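PDB 5LW0: basic helix-loop-helix, putative, expressed from Oryza sativa subsp. japonica, which binds ADP-ribose through its macrodomain, the part crystallised here, and probably acts in recognising ADP-ribosylation linked to DNA repair. Local coordinates for residues R154-C159 against V169-P174. Sequence-based numbering, arbitrary orientation.
Sequences RATKEC and VAVPLP
With CG1 trans to the amide nitrogen (chi1 179°), Val171 aims that methyl at the helix, 3.5 Å from CB of Ala155. The same CG1 lies 3.7 Å from the backbone N of Thr156. The Thr156 hydroxyl, OG1, is 3.9 Å from each of the two methyls, CG1 and CG2, of Val171; the two side chains meet at roughly a right angle. That hydroxyl does its polar work outside the contact, bonding to the backbone O of Leu152 one turn back and to NE2 of His190 on strand 187-192, so the helix is also tied to the next strand of the sheet.

Ala155 is the short residue at the centre: its methyl also sits 3.5 Å from the carbonyl O of Pro172 and touches CD of Pro174. Further along the helix, Cys159 carries SG beside its own N (chi1 -64°), turning the sulfur over the strand, 3.8 Å from the O of Ala170, while its CB meets CG2 of Val169 at 3.9 Å. At the other end the Arg154 guanidinium reaches Pro174 obliquely, NH1 lying 3.7 Å from CG; NH2 of Arg154 forms a salt bridge with OD1 of Asp151.

Here helix 150-159 packs on strand 167-172, the edge strand of the macrodomain sheet, with 134° between the directions of 154-159 and 169-172. Cys159, Val171, Ala155 and Pro174 supply most of the buried area. The 7.8 Å between the axes of those segments is consistent with the small Ala155 methyl facing the strand; the cross-contact is van der Waals, and the side-chain polar bonds of Thr156 and Arg154 go to neighbours outside the pair.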
ATOM      1  N   ARG A 154      18.501  -5.552  -0.986  1.00 23.31           N
ATOM      2  CA  ARG A 154      19.163  -6.156  -2.151  1.00 26.64           C
ATOM      3  C   ARG A 154      18.243  -6.271  -3.367  1.00 23.92           C
ATOM      4  O   ARG A 154      18.595  -5.866  -4.468  1.00 23.60           O
ATOM      5  CB  ARG A 154      19.743  -7.530  -1.786  1.00 31.11           C
ATOM      6  CG  ARG A 154      20.611  -8.149  -2.856  1.00 39.94           C
ATOM      7  CD  ARG A 154      21.188  -9.495  -2.396  1.00 44.09           C
ATOM      8  NE  ARG A 154      20.188 -10.569  -2.392  1.00 51.37           N
ATOM      9  CZ  ARG A 154      19.618 -11.087  -1.293  1.00 52.88           C
ATOM     10  NH1 ARG A 154      18.730 -12.056  -1.419  1.00 56.59           N
ATOM     11  NH2 ARG A 154      19.924 -10.637  -0.060  1.00 53.37           N
ATOM     12  N   ALA A 155      17.017  -6.741  -3.130  1.00 22.71           N
ATOM     13  CA  ALA A 155      16.101  -6.947  -4.210  1.00 22.20           C
ATOM     14  C   ALA A 155      15.610  -5.637  -4.786  1.00 20.32           C
ATOM     15  O   ALA A 155      15.454  -5.503  -6.030  1.00 21.54           O
ATOM     16  CB  ALA A 155      14.947  -7.791  -3.736  1.00 20.73           C
ATOM     17  N   THR A 156      15.412  -4.657  -3.932  1.00 20.86           N
ATOM     18  CA  THR A 156      14.869  -3.367  -4.382  1.00 20.59           C
ATOM     19  C   THR A 156      15.897  -2.661  -5.280  1.00 22.43           C
ATOM     20  O   THR A 156      15.543  -2.124  -6.354  1.00 21.85           O
ATOM     21  CB  THR A 156      14.507  -2.493  -3.180  1.00 20.23           C
ATOM     22  OG1 THR A 156      13.470  -3.113  -2.410  1.00 19.32           O
ATOM     23  CG2 THR A 156      14.098  -1.131  -3.618  1.00 22.01           C
ATOM     24  N   LYS A 157      17.179  -2.709  -4.878  1.00 24.56           N
ATOM     25  CA  LYS A 157      18.259  -2.094  -5.671  1.00 29.17           C
ATOM     26  C   LYS A 157      18.387  -2.683  -7.091  1.00 26.88           C
ATOM     27  O   LYS A 157      18.794  -1.997  -8.002  1.00 28.87           O
ATOM     28  CB  LYS A 157      19.613  -2.255  -4.948  1.00 33.35           C
ATOM     29  CG  LYS A 157      19.775  -1.352  -3.762  1.00 39.21           C
ATOM     30  CD  LYS A 157      21.242  -1.343  -3.331  1.00 46.26           C
ATOM     31  CE  LYS A 157      21.384  -1.579  -1.859  1.00 50.08           C
ATOM     32  NZ  LYS A 157      20.897  -0.417  -1.094  1.00 55.54           N
ATOM     33  N   GLU A 158      18.004  -3.938  -7.259  1.00 25.66           N
ATOM     34  CA  GLU A 158      17.910  -4.558  -8.582  1.00 30.26           C
ATOM     35  C   GLU A 158      16.756  -4.081  -9.462  1.00 30.88           C
ATOM     36  O   GLU A 158      16.818  -4.223 -10.689  1.00 34.52           O
ATOM     37  CB  GLU A 158      17.888  -6.071  -8.428  1.00 33.12           C
ATOM     38  CG  GLU A 158      19.165  -6.593  -7.777  1.00 39.17           C
ATOM     39  CD  GLU A 158      19.048  -8.004  -7.208  1.00 49.81           C
ATOM     40  OE1 GLU A 158      17.946  -8.597  -7.229  1.00 45.47           O
ATOM     41  OE2 GLU A 158      20.083  -8.514  -6.710  1.00 60.14           O
ATOM     42  N   CYS A 159      15.729  -3.467  -8.868  1.00 25.62           N
ATOM     43  CA  CYS A 159      14.540  -3.024  -9.622  1.00 24.29           C
ATOM     44  C   CYS A 159      14.575  -1.540  -9.948  1.00 25.58           C
ATOM     45  O   CYS A 159      14.188  -1.145 -11.034  1.00 27.54           O
ATOM     46  CB  CYS A 159      13.278  -3.370  -8.837  1.00 24.57           C
ATOM     47  SG  CYS A 159      13.095  -5.164  -8.657  1.00 25.78           S
ATOM     48  N   VAL A 169       6.957   0.652  -7.586  1.00 13.59           N
ATOM     49  CA  VAL A 169       7.785  -0.405  -8.173  1.00 14.28           C
ATOM     50  C   VAL A 169       7.609  -1.707  -7.403  1.00 14.38           C
ATOM     51  O   VAL A 169       7.602  -1.712  -6.209  1.00 13.97           O
ATOM     52  CB  VAL A 169       9.287   0.001  -8.242  1.00 15.77           C
ATOM     53  CG1 VAL A 169       9.853   0.276  -6.906  1.00 16.22           C
ATOM     54  CG2 VAL A 169      10.105  -1.072  -8.969  1.00 14.99           C
ATOM     55  N   ALA A 170       7.391  -2.793  -8.153  1.00 13.49           N
ATOM     56  CA  ALA A 170       7.180  -4.105  -7.606  1.00 14.97           C
ATOM     57  C   ALA A 170       8.467  -4.787  -7.455  1.00 15.55           C
ATOM     58  O   ALA A 170       9.283  -4.831  -8.393  1.00 17.32           O
ATOM     59  CB  ALA A 170       6.274  -4.930  -8.509  1.00 17.21           C
ATOM     60  N   VAL A 171       8.665  -5.357  -6.275  1.00 13.78           N
ATOM     61  CA  VAL A 171       9.938  -6.058  -5.976  1.00 15.12           C
ATOM     62  C   VAL A 171       9.619  -7.451  -5.510  1.00 16.72           C
ATOM     63  O   VAL A 171       8.922  -7.624  -4.502  1.00 16.57           O
ATOM     64  CB  VAL A 171      10.704  -5.308  -4.880  1.00 15.80           C
ATOM     65  CG1 VAL A 171      12.015  -6.041  -4.534  1.00 18.80           C
ATOM     66  CG2 VAL A 171      10.992  -3.858  -5.315  1.00 17.02           C
ATOM     67  N   PRO A 172      10.206  -8.483  -6.157  1.00 18.31           N
ATOM     68  CA  PRO A 172      10.004  -9.820  -5.607  1.00 19.59           C
ATOM     69  C   PRO A 172      10.823 -10.028  -4.364  1.00 19.22           C
ATOM     70  O   PRO A 172      11.966  -9.590  -4.304  1.00 19.73           O
ATOM     71  CB  PRO A 172      10.492 -10.766  -6.718  1.00 22.11           C
ATOM     72  CG  PRO A 172      10.854  -9.922  -7.847  1.00 25.18           C
ATOM     73  CD  PRO A 172      10.948  -8.496  -7.408  1.00 20.35           C
ATOM     74  N   LEU A 173      10.203 -10.601  -3.340  1.00 20.59           N
ATOM     75  CA  LEU A 173      10.847 -10.768  -2.036  1.00 20.63           C
ATOM     76  C   LEU A 173      11.469 -12.180  -1.971  1.00 24.53           C
ATOM     77  O   LEU A 173      10.744 -13.149  -2.081  1.00 23.30           O
ATOM     78  CB  LEU A 173       9.810 -10.634  -0.907  1.00 20.59           C
ATOM     79  CG  LEU A 173      10.367 -10.746   0.499  1.00 20.37           C
ATOM     80  CD1 LEU A 173      11.361  -9.656   0.830  1.00 21.95           C
ATOM     81  CD2 LEU A 173       9.281 -10.780   1.549  1.00 22.61           C
ATOM     82  N   PRO A 174      12.813 -12.265  -1.835  1.00 25.79           N
ATOM     83  CA  PRO A 174      13.446 -13.582  -1.778  1.00 28.43           C
ATOM     84  C   PRO A 174      12.855 -14.479  -0.730  1.00 26.49           C
ATOM     85  O   PRO A 174      12.474 -14.019   0.351  1.00 26.03           O
ATOM     86  CB  PRO A 174      14.892 -13.239  -1.442  1.00 31.23           C
ATOM     87  CG  PRO A 174      15.085 -11.894  -2.036  1.00 32.45           C
ATOM     88  CD  PRO A 174      13.783 -11.196  -1.749  1.00 28.49           C
TER